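Local structure of La protein (Trypanosoma brucei, 1S29) at residues A[12-17]-A[67-72]; A[17-22]-A[74-79]; A[45-50]-A[83-88]. The protein probably binds RNA, this N-terminal fragment being its La motif, a winged-helix domain that mediates RNA binding through a conserved aromatic patch. One frame throughout, in Å; residues are numbered along the deposited sequence.

Contact 1 (A[12-17]-A[67-72]); sequences QKLQKQ and VEAIRP
Leu14 and Gln15 of helix 8-21 meet the C-terminal end of helix 63-70 mainly at Ala69. The Leu14 branch CD2 packs on the methyl of Ala69, CD2 to CB 3.6 Å, with CG of the same leucine close behind. Beside this apolar touch the aliphatic part of Gln15 passes over the last turn: its CB lies 3.2 Å from the Ala69 carbonyl O, and the backbones come close, with CA of Gln15 5.0 Å from CA of Ile70. With CG anti to the backbone N (chi1 -176°) and the chain extended beyond it, the Gln15 amide is carried past this carbonyl to Pro72, where OE1 stands 3.7 Å from Pro72 CB. No direct hydrogen bond joins the two segments. One water does so instead, donating to Gln15 OE1 at 2.9 Å and to Ala69 O at 2.9 Å, and thus gives a polar partner to the carbonyl at the helix end. Both helices belong to the helical part of the winged-helix domain that forms the La motif. The other end of the Gln15 amide is held by its own helix, NE2 donating to Glu19 OE2, while Val56, Val59 and Thr60 also touch Leu14. Ile70 turns from helix 8-21 toward Leu47, Leu76 and Leu78. Just past the end of helix 63-70, Arg71 grips Glu68 of that helix end-on with NH1 and NH2, one nitrogen to each carboxylate oxygen; the shorter bond, NH1 to OE2 of Glu68, is 2.8 Å long.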
loop_
_atom_site.group_PDB
_atom_site.type_symbol
_atom_site.label_atom_id
_atom_site.label_comp_id
_atom_site.label_asym_id
_atom_site.label_seq_id
_atom_site.Cartn_x
_atom_site.Cartn_y
_atom_site.Cartn_z
ATOM N N GLN A 12 -7.435 3.971 8.892
ATOM C CA GLN A 12 -8.107 4.591 7.756
ATOM C C GLN A 12 -7.214 5.656 7.140
ATOM O O GLN A 12 -7.212 5.851 5.924
ATOM C CB GLN A 12 -9.438 5.200 8.193
ATOM C CG GLN A 12 -10.455 4.167 8.640
ATOM C CD GLN A 12 -11.766 4.789 9.070
ATOM O OE1 GLN A 12 -12.406 5.505 8.300
ATOM N NE2 GLN A 12 -12.177 4.516 10.307
ATOM N N LYS A 13 -6.447 6.340 7.983
ATOM C CA LYS A 13 -5.537 7.370 7.498
ATOM C C LYS A 13 -4.436 6.738 6.656
ATOM O O LYS A 13 -4.070 7.264 5.606
ATOM C CB LYS A 13 -4.915 8.128 8.671
ATOM C CG LYS A 13 -5.875 9.063 9.377
ATOM C CD LYS A 13 -5.147 9.869 10.444
ATOM C CE LYS A 13 -6.075 10.866 11.123
ATOM N NZ LYS A 13 -7.183 10.204 11.876
ATOM N N LEU A 14 -3.908 5.609 7.125
ATOM C CA LEU A 14 -2.851 4.908 6.406
ATOM C C LEU A 14 -3.402 4.310 5.110
ATOM O O LEU A 14 -2.722 4.292 4.087
ATOM C CB LEU A 14 -2.260 3.801 7.281
ATOM C CG LEU A 14 -1.200 2.911 6.624
ATOM C CD1 LEU A 14 -0.107 3.774 5.994
ATOM C CD2 LEU A 14 -0.614 1.976 7.663
ATOM N N GLN A 15 -4.637 3.827 5.171
ATOM C CA GLN A 15 -5.301 3.260 4.003
ATOM C C GLN A 15 -5.269 4.290 2.875
ATOM O O GLN A 15 -4.892 3.981 1.750
ATOM C CB GLN A 15 -6.762 2.917 4.342
ATOM C CG GLN A 15 -7.537 2.217 3.223
ATOM C CD GLN A 15 -9.044 2.306 3.414
ATOM O OE1 GLN A 15 -9.565 2.026 4.500
ATOM N NE2 GLN A 15 -9.754 2.695 2.354
ATOM N N LYS A 16 -5.660 5.523 3.187
ATOM C CA LYS A 16 -5.683 6.578 2.184
ATOM C C LYS A 16 -4.297 6.956 1.674
ATOM O O LYS A 16 -4.158 7.376 0.531
ATOM C CB LYS A 16 -6.401 7.801 2.743
ATOM C CG LYS A 16 -7.872 7.536 3.027
ATOM C CD LYS A 16 -8.498 8.669 3.806
ATOM C CE LYS A 16 -9.944 8.365 4.149
ATOM N NZ LYS A 16 -10.576 9.491 4.886
ATOM N N GLN A 17 -3.277 6.796 2.512
ATOM C CA GLN A 17 -1.912 7.109 2.088
ATOM C C GLN A 17 -1.443 6.058 1.083
ATOM O O GLN A 17 -0.743 6.384 0.127
ATOM C CB GLN A 17 -0.967 7.155 3.294
ATOM C CG GLN A 17 -1.293 8.262 4.293
ATOM C CD GLN A 17 -0.911 9.649 3.790
ATOM O OE1 GLN A 17 -1.273 10.049 2.684
ATOM N NE2 GLN A 17 -0.177 10.391 4.613
ATOM N N VAL A 67 -1.296 -4.424 6.467
ATOM C CA VAL A 67 -2.318 -5.331 5.949
ATOM C C VAL A 67 -3.693 -4.944 6.502
ATOM O O VAL A 67 -4.678 -4.865 5.758
ATOM C CB VAL A 67 -2.022 -6.807 6.337
ATOM C CG1 VAL A 67 -3.195 -7.694 5.962
ATOM C CG2 VAL A 67 -0.774 -7.290 5.635
ATOM N N GLU A 68 -3.759 -4.688 7.807
ATOM C CA GLU A 68 -5.021 -4.315 8.441
ATOM C C GLU A 68 -5.531 -2.971 7.930
ATOM O O GLU A 68 -6.734 -2.777 7.734
ATOM C CB GLU A 68 -4.844 -4.256 9.959
ATOM C CG GLU A 68 -4.366 -5.562 10.549
ATOM C CD GLU A 68 -5.236 -6.732 10.131
ATOM O OE1 GLU A 68 -4.678 -7.730 9.627
ATOM O OE2 GLU A 68 -6.473 -6.652 10.307
ATOM N N ALA A 69 -4.609 -2.045 7.714
ATOM C CA ALA A 69 -4.973 -0.728 7.223
ATOM C C ALA A 69 -5.510 -0.779 5.797
ATOM O O ALA A 69 -6.444 -0.059 5.447
ATOM C CB ALA A 69 -3.759 0.196 7.282
ATOM N N ILE A 70 -4.916 -1.639 4.977
ATOM C CA ILE A 70 -5.300 -1.757 3.579
ATOM C C ILE A 70 -6.560 -2.557 3.277
ATOM O O ILE A 70 -7.331 -2.178 2.404
ATOM C CB ILE A 70 -4.210 -2.466 2.753
ATOM C CG1 ILE A 70 -2.898 -1.682 2.817
ATOM C CG2 ILE A 70 -4.665 -2.642 1.312
ATOM C CD1 ILE A 70 -1.715 -2.424 2.235
ATOM N N ARG A 71 -6.775 -3.649 4.002
ATOM C CA ARG A 71 -7.913 -4.525 3.735
ATOM C C ARG A 71 -9.252 -3.894 3.338
ATOM O O ARG A 71 -9.852 -4.297 2.345
ATOM C CB ARG A 71 -8.145 -5.495 4.905
ATOM C CG ARG A 71 -9.150 -6.592 4.539
ATOM C CD ARG A 71 -9.416 -7.590 5.660
ATOM N NE ARG A 71 -8.238 -8.369 6.034
ATOM C CZ ARG A 71 -7.443 -8.073 7.056
ATOM N NH1 ARG A 71 -7.699 -7.011 7.809
ATOM N NH2 ARG A 71 -6.398 -8.842 7.334
ATOM N N PRO A 72 -9.741 -2.902 4.099
ATOM C CA PRO A 72 -11.023 -2.252 3.786
ATOM C C PRO A 72 -11.126 -1.553 2.433
ATOM O O PRO A 72 -12.226 -1.284 1.951
ATOM C CB PRO A 72 -11.188 -1.249 4.928
ATOM C CG PRO A 72 -10.424 -1.876 6.049
ATOM C CD PRO A 72 -9.189 -2.372 5.356
HETATM O O HOH W 1 -8.567 1.034 7.088
#

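Contact 2 (A[17-22]-A[74-79]); sequences QVEFYF and EKLVLS
Leu76 reaches helix 8-21 with CG anti to its carbonyl carbon (chi1 -57°) and chi2 at 162°, a conformation that sends its two methyls to different residues. Val18 answers with CG1, set anti to the backbone N (chi1 176°), and this branch meets Leu76 CD1 at 3.5 Å. The same leucine methyl touches the aliphatic part of Glu19, CG to CD1 3.8 Å. The other methyl, CD2, comes obliquely to the Phe22 ring and lies 3.7 Å from Phe22 CD2, the two side chains crossing at about a right angle. Leu76 is thus a single apolar side chain received by Val18, Glu19 and Phe22.

Toward the surface the chemistry turns polar. The extended Glu19 chain crosses that of Lys75, but the charges stay apart, OE1 of Glu19 being 4.5 Å from NZ of Lys75, beyond a salt bridge. The firmer ties of this carboxylate go to Ser73 OG and Gln15 NE2, both hydrogen-bonded to OE2. A water also donates to Glu19 OE2 at 2.9 Å and accepts from the backbone N of Glu74 at 3.0 Å, so one carboxylate oxygen gathers helix and loop together just ahead of the strand.

The contact joins the first long helix of the winged-helix domain to the strand that enters the wing hairpin. Val85 of strand 84-87 lies against both Leu76 and Phe22, Ile70 of helix 63-70 packs on Leu76, and Leu50 of helix 47-50 touches Val18 and Phe22, placing the leucine where helices and sheet converge.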
loop_
_atom_site.group_PDB
_atom_site.type_symbol
_atom_site.label_atom_id
_atom_site.label_comp_id
_atom_site.label_asym_id
_atom_site.label_seq_id
_atom_site.Cartn_x
_atom_site.Cartn_y
_atom_site.Cartn_z
ATOM N N GLN A 17 -3.277 6.796 2.512
ATOM C CA GLN A 17 -1.912 7.109 2.088
ATOM C C GLN A 17 -1.443 6.058 1.083
ATOM O O GLN A 17 -0.743 6.384 0.127
ATOM C CB GLN A 17 -0.967 7.155 3.294
ATOM C CG GLN A 17 -1.293 8.262 4.293
ATOM C CD GLN A 17 -0.911 9.649 3.790
ATOM O OE1 GLN A 17 -1.273 10.049 2.684
ATOM N NE2 GLN A 17 -0.177 10.391 4.613
ATOM N N VAL A 18 -1.814 4.797 1.304
ATOM C CA VAL A 18 -1.435 3.737 0.371
ATOM C C VAL A 18 -2.216 3.960 -0.924
ATOM O O VAL A 18 -1.666 3.835 -2.016
ATOM C CB VAL A 18 -1.745 2.320 0.936
ATOM C CG1 VAL A 18 -1.427 1.255 -0.118
ATOM C CG2 VAL A 18 -0.918 2.063 2.189
ATOM N N GLU A 19 -3.495 4.310 -0.806
ATOM C CA GLU A 19 -4.300 4.568 -1.991
ATOM C C GLU A 19 -3.706 5.765 -2.743
ATOM O O GLU A 19 -3.787 5.841 -3.966
ATOM C CB GLU A 19 -5.757 4.842 -1.601
ATOM C CG GLU A 19 -6.399 3.663 -0.903
ATOM C CD GLU A 19 -7.827 3.923 -0.466
ATOM O OE1 GLU A 19 -8.183 5.095 -0.218
ATOM O OE2 GLU A 19 -8.595 2.946 -0.356
ATOM N N PHE A 20 -3.104 6.691 -2.004
ATOM C CA PHE A 20 -2.490 7.877 -2.609
ATOM C C PHE A 20 -1.372 7.484 -3.563
ATOM O O PHE A 20 -1.317 7.943 -4.703
ATOM C CB PHE A 20 -1.917 8.784 -1.515
ATOM C CG PHE A 20 -1.141 9.973 -2.034
ATOM C CD1 PHE A 20 -1.797 11.128 -2.450
ATOM C CD2 PHE A 20 0.251 9.945 -2.067
ATOM C CE1 PHE A 20 -1.075 12.243 -2.888
ATOM C CE2 PHE A 20 0.984 11.055 -2.503
ATOM C CZ PHE A 20 0.314 12.208 -2.915
ATOM N N TYR A 21 -0.468 6.634 -3.095
ATOM C CA TYR A 21 0.642 6.217 -3.934
ATOM C C TYR A 21 0.191 5.460 -5.175
ATOM O O TYR A 21 0.833 5.540 -6.223
ATOM C CB TYR A 21 1.624 5.366 -3.121
ATOM C CG TYR A 21 2.448 6.173 -2.138
ATOM C CD1 TYR A 21 2.332 5.973 -0.766
ATOM C CD2 TYR A 21 3.344 7.142 -2.586
ATOM C CE1 TYR A 21 3.092 6.720 0.139
ATOM C CE2 TYR A 21 4.106 7.894 -1.688
ATOM C CZ TYR A 21 3.976 7.676 -0.330
ATOM O OH TYR A 21 4.740 8.406 0.555
ATOM N N PHE A 22 -0.920 4.738 -5.063
ATOM C CA PHE A 22 -1.448 3.966 -6.185
ATOM C C PHE A 22 -2.532 4.676 -6.995
ATOM O O PHE A 22 -3.106 4.086 -7.899
ATOM C CB PHE A 22 -2.000 2.630 -5.684
ATOM C CG PHE A 22 -0.938 1.618 -5.343
ATOM C CD1 PHE A 22 -0.284 0.910 -6.349
ATOM C CD2 PHE A 22 -0.594 1.370 -4.022
ATOM C CE1 PHE A 22 0.694 -0.031 -6.039
ATOM C CE2 PHE A 22 0.383 0.430 -3.702
ATOM C CZ PHE A 22 1.028 -0.272 -4.708
ATOM N N GLU A 74 -11.316 -0.419 -1.436
ATOM C CA GLU A 74 -12.030 -0.927 -2.598
ATOM C C GLU A 74 -11.206 -0.604 -3.842
ATOM O O GLU A 74 -11.578 -0.965 -4.958
ATOM C CB GLU A 74 -13.412 -0.273 -2.697
ATOM C CG GLU A 74 -14.235 -0.411 -1.420
ATOM C CD GLU A 74 -15.589 0.275 -1.496
ATOM O OE1 GLU A 74 -15.637 1.508 -1.710
ATOM O OE2 GLU A 74 -16.613 -0.423 -1.333
ATOM N N LYS A 75 -10.078 0.073 -3.639
ATOM C CA LYS A 75 -9.202 0.456 -4.737
ATOM C C LYS A 75 -7.952 -0.410 -4.774
ATOM O O LYS A 75 -7.208 -0.397 -5.755
ATOM C CB LYS A 75 -8.776 1.922 -4.590
ATOM C CG LYS A 75 -9.926 2.910 -4.559
ATOM C CD LYS A 75 -9.417 4.330 -4.383
ATOM C CE LYS A 75 -10.549 5.341 -4.417
ATOM N NZ LYS A 75 -11.515 5.148 -3.296
ATOM N N LEU A 76 -7.721 -1.154 -3.697
ATOM C CA LEU A 76 -6.546 -2.017 -3.593
ATOM C C LEU A 76 -6.959 -3.453 -3.308
ATOM O O LEU A 76 -8.029 -3.696 -2.753
ATOM C CB LEU A 76 -5.641 -1.531 -2.458
ATOM C CG LEU A 76 -5.145 -0.083 -2.521
ATOM C CD1 LEU A 76 -4.662 0.342 -1.146
ATOM C CD2 LEU A 76 -4.026 0.050 -3.552
ATOM N N VAL A 77 -6.100 -4.398 -3.687
ATOM C CA VAL A 77 -6.356 -5.820 -3.463
ATOM C C VAL A 77 -5.086 -6.455 -2.904
ATOM O O VAL A 77 -4.006 -6.299 -3.484
ATOM C CB VAL A 77 -6.711 -6.557 -4.777
ATOM C CG1 VAL A 77 -6.970 -8.031 -4.488
ATOM C CG2 VAL A 77 -7.923 -5.928 -5.424
ATOM N N LEU A 78 -5.225 -7.160 -1.779
ATOM C CA LEU A 78 -4.103 -7.836 -1.137
ATOM C C LEU A 78 -3.898 -9.218 -1.755
ATOM O O LEU A 78 -4.854 -9.864 -2.185
ATOM C CB LEU A 78 -4.365 -7.985 0.368
ATOM C CG LEU A 78 -4.217 -6.708 1.202
ATOM C CD1 LEU A 78 -4.843 -6.895 2.586
ATOM C CD2 LEU A 78 -2.737 -6.357 1.313
ATOM N N SER A 79 -2.647 -9.659 -1.804
ATOM C CA SER A 79 -2.334 -10.968 -2.359
ATOM C C SER A 79 -2.856 -12.019 -1.388
ATOM O O SER A 79 -3.073 -11.731 -0.213
ATOM C CB SER A 79 -0.820 -11.123 -2.562
ATOM O OG SER A 79 -0.099 -10.981 -1.353
HETATM O O HOH W 2 -11.465 2.519 -0.822
HETATM O O HOH W 3 -5.569 2.124 -6.705
#

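Contact 3 (A[45-50]-A[83-88])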
loop_
_atom_site.group_PDB
_atom_site.type_symbol
_atom_site.label_atom_id
_atom_site.label_comp_id
_atom_site.label_asym_id
_atom_site.label_seq_id
_atom_site.Cartn_x
_atom_site.Cartn_y
_atom_site.Cartn_z
ATOM N N VAL A 45 2.850 -5.271 -5.625
ATOM C CA VAL A 45 3.990 -4.582 -5.017
ATOM C C VAL A 45 4.071 -5.067 -3.569
ATOM O O VAL A 45 3.064 -5.075 -2.866
ATOM C CB VAL A 45 3.781 -3.049 -5.015
ATOM C CG1 VAL A 45 4.934 -2.378 -4.275
ATOM C CG2 VAL A 45 3.701 -2.525 -6.449
ATOM N N SER A 46 5.256 -5.481 -3.123
ATOM C CA SER A 46 5.395 -5.984 -1.758
ATOM C C SER A 46 5.139 -4.907 -0.714
ATOM O O SER A 46 5.500 -3.746 -0.905
ATOM C CB SER A 46 6.784 -6.591 -1.539
ATOM O OG SER A 46 7.805 -5.595 -1.490
ATOM N N LEU A 47 4.506 -5.304 0.386
ATOM C CA LEU A 47 4.216 -4.359 1.449
ATOM C C LEU A 47 5.530 -3.883 2.076
ATOM O O LEU A 47 5.592 -2.778 2.611
ATOM C CB LEU A 47 3.288 -4.990 2.501
ATOM C CG LEU A 47 1.898 -5.443 2.025
ATOM C CD1 LEU A 47 1.052 -5.838 3.230
ATOM C CD2 LEU A 47 1.214 -4.329 1.257
ATOM N N GLU A 48 6.589 -4.691 2.006
ATOM C CA GLU A 48 7.846 -4.221 2.574
ATOM C C GLU A 48 8.359 -3.031 1.766
ATOM O O GLU A 48 9.053 -2.172 2.299
ATOM C CB GLU A 48 8.911 -5.333 2.642
ATOM C CG GLU A 48 9.270 -5.999 1.332
ATOM C CD GLU A 48 10.393 -7.018 1.494
ATOM O OE1 GLU A 48 10.441 -7.699 2.543
ATOM O OE2 GLU A 48 11.225 -7.145 0.575
ATOM N N THR A 49 8.013 -2.978 0.481
ATOM C CA THR A 49 8.437 -1.860 -0.343
ATOM C C THR A 49 7.663 -0.634 0.106
ATOM O O THR A 49 8.219 0.463 0.188
ATOM C CB THR A 49 8.141 -2.091 -1.826
ATOM O OG1 THR A 49 8.967 -3.154 -2.305
ATOM C CG2 THR A 49 8.446 -0.827 -2.628
ATOM N N LEU A 50 6.378 -0.823 0.389
ATOM C CA LEU A 50 5.547 0.293 0.829
ATOM C C LEU A 50 6.065 0.898 2.132
ATOM O O LEU A 50 5.970 2.105 2.349
ATOM C CB LEU A 50 4.095 -0.155 0.990
ATOM C CG LEU A 50 3.412 -0.578 -0.314
ATOM C CD1 LEU A 50 1.912 -0.650 -0.080
ATOM C CD2 LEU A 50 3.721 0.408 -1.427
ATOM N N LEU A 83 1.237 -10.470 1.583
ATOM C CA LEU A 83 2.558 -9.860 1.585
ATOM C C LEU A 83 2.672 -8.814 0.482
ATOM O O LEU A 83 3.650 -8.074 0.428
ATOM C CB LEU A 83 3.644 -10.926 1.400
ATOM C CG LEU A 83 3.698 -12.024 2.461
ATOM C CD1 LEU A 83 4.928 -12.872 2.217
ATOM C CD2 LEU A 83 3.747 -11.423 3.856
HETATM N N MSE A 84 1.666 -8.755 -0.387
HETATM C CA MSE A 84 1.688 -7.795 -1.493
HETATM C C MSE A 84 0.333 -7.132 -1.717
HETATM O O MSE A 84 -0.693 -7.581 -1.212
HETATM C CB MSE A 84 2.123 -8.491 -2.789
HETATM C CG MSE A 84 3.364 -9.358 -2.653
HETATM SE SE MSE A 84 3.973 -10.102 -4.346
HETATM C CE MSE A 84 5.074 -8.603 -4.909
ATOM N N VAL A 85 0.331 -6.051 -2.489
ATOM C CA VAL A 85 -0.908 -5.354 -2.795
ATOM C C VAL A 85 -0.840 -4.837 -4.227
ATOM O O VAL A 85 0.238 -4.529 -4.730
ATOM C CB VAL A 85 -1.144 -4.165 -1.823
ATOM C CG1 VAL A 85 -0.048 -3.118 -1.991
ATOM C CG2 VAL A 85 -2.529 -3.561 -2.069
ATOM N N ARG A 86 -1.994 -4.769 -4.882
ATOM C CA ARG A 86 -2.071 -4.287 -6.255
ATOM C C ARG A 86 -3.273 -3.367 -6.422
ATOM O O ARG A 86 -4.170 -3.340 -5.575
ATOM C CB ARG A 86 -2.209 -5.459 -7.230
ATOM C CG ARG A 86 -3.512 -6.248 -7.084
ATOM C CD ARG A 86 -3.572 -7.349 -8.124
ATOM N NE ARG A 86 -4.737 -8.219 -7.964
ATOM C CZ ARG A 86 -5.987 -7.874 -8.259
ATOM N NH1 ARG A 86 -6.261 -6.668 -8.732
ATOM N NH2 ARG A 86 -6.972 -8.749 -8.094
ATOM N N ARG A 87 -3.272 -2.596 -7.503
ATOM C CA ARG A 87 -4.393 -1.720 -7.792
ATOM C C ARG A 87 -5.542 -2.607 -8.234
ATOM O O ARG A 87 -5.328 -3.669 -8.836
ATOM C CB ARG A 87 -4.074 -0.770 -8.947
ATOM C CG ARG A 87 -3.215 0.418 -8.611
ATOM C CD ARG A 87 -2.727 1.058 -9.903
ATOM N NE ARG A 87 -3.806 1.253 -10.868
ATOM C CZ ARG A 87 -4.450 2.402 -11.065
ATOM N NH1 ARG A 87 -4.129 3.484 -10.364
ATOM N NH2 ARG A 87 -5.413 2.474 -11.977
ATOM N N ARG A 88 -6.756 -2.166 -7.939
ATOM C CA ARG A 88 -7.948 -2.892 -8.341
ATOM C C ARG A 88 -8.098 -2.660 -9.843
ATOM O O ARG A 88 -8.437 -3.574 -10.601
ATOM C CB ARG A 88 -9.165 -2.320 -7.612
ATOM C CG ARG A 88 -10.484 -3.020 -7.911
ATOM C CD ARG A 88 -10.624 -4.309 -7.116
ATOM N NE ARG A 88 -11.930 -4.931 -7.313
ATOM C CZ ARG A 88 -12.212 -5.797 -8.283
ATOM N NH1 ARG A 88 -11.274 -6.152 -9.151
ATOM N NH2 ARG A 88 -13.435 -6.306 -8.386
HETATM O O HOH W 4 6.218 -7.586 1.826
#
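Val45 and Val85 face each other as a hydrogen-bonded antiparallel pair in the small sheet of the winged-helix fold, where the short strand 45-46 lines up along strand 84-87 of the wing. Val45 N donates to Val85 O at 2.9 Å, and Val85 N returns the bond to Val45 O at the same length. Ser46 and selenomethionine Met84 make the following non-hydrogen-bonded pair. Beyond it the first strand turns into helix 47-50, yet the ladder gains one more bond, Leu47 N to Leu83 O at 2.9 Å and nearly straight (173°).

Side chains fill the angle between this helix and the strand. Val85 has CG1 between its backbone N and carbonyl carbon (chi1 64°), and that branch takes contacts from two leucines: CD2 of Leu47 and CD1 of Leu50 each lie 3.7 Å from it. Both leucines cross the valine at about a right angle. Leu47 also lays CG against the Leu83 carbonyl O. Val67 and Ile70 of helix 63-70 pack on Leu47, and Ile70 also touches Val85.

The selenomethionine Met84 bends at chi3 (86°) and curls back over the neighbouring strand, bringing CE to 3.6 Å from Ser46 N. Ser46 itself is the N-cap of helix 47-50, its OG accepting from Thr49 N. Where strand gives way to helix, a water donates to Leu83 O at 3.0 Å and accepts from Glu48 N.

Overall arrangement
Contact 1 and contact 2 share helix 8-21, using successive parts of it. The first sets that helix against helix 63-70, the second against the following strand 76-78. Contact 3 leaves the helix aside and builds the sheet, where strand 84-87 lies between 45-46 and 76-78. Ile70, Leu76, Leu47 and Val85 carry the three contacts into one hydrophobic core. Contact 1 is mostly buried; contacts 2 and 3 each run from buried side chains to a more exposed margin. Backbone hydrogen bonds dominate contact 3, whereas contacts 1 and 2 rely on apolar touches and bridging water. Arg87 NH1 bonding to Phe22 O, 2.7 Å apart, probably ties contact 3 to contact 2.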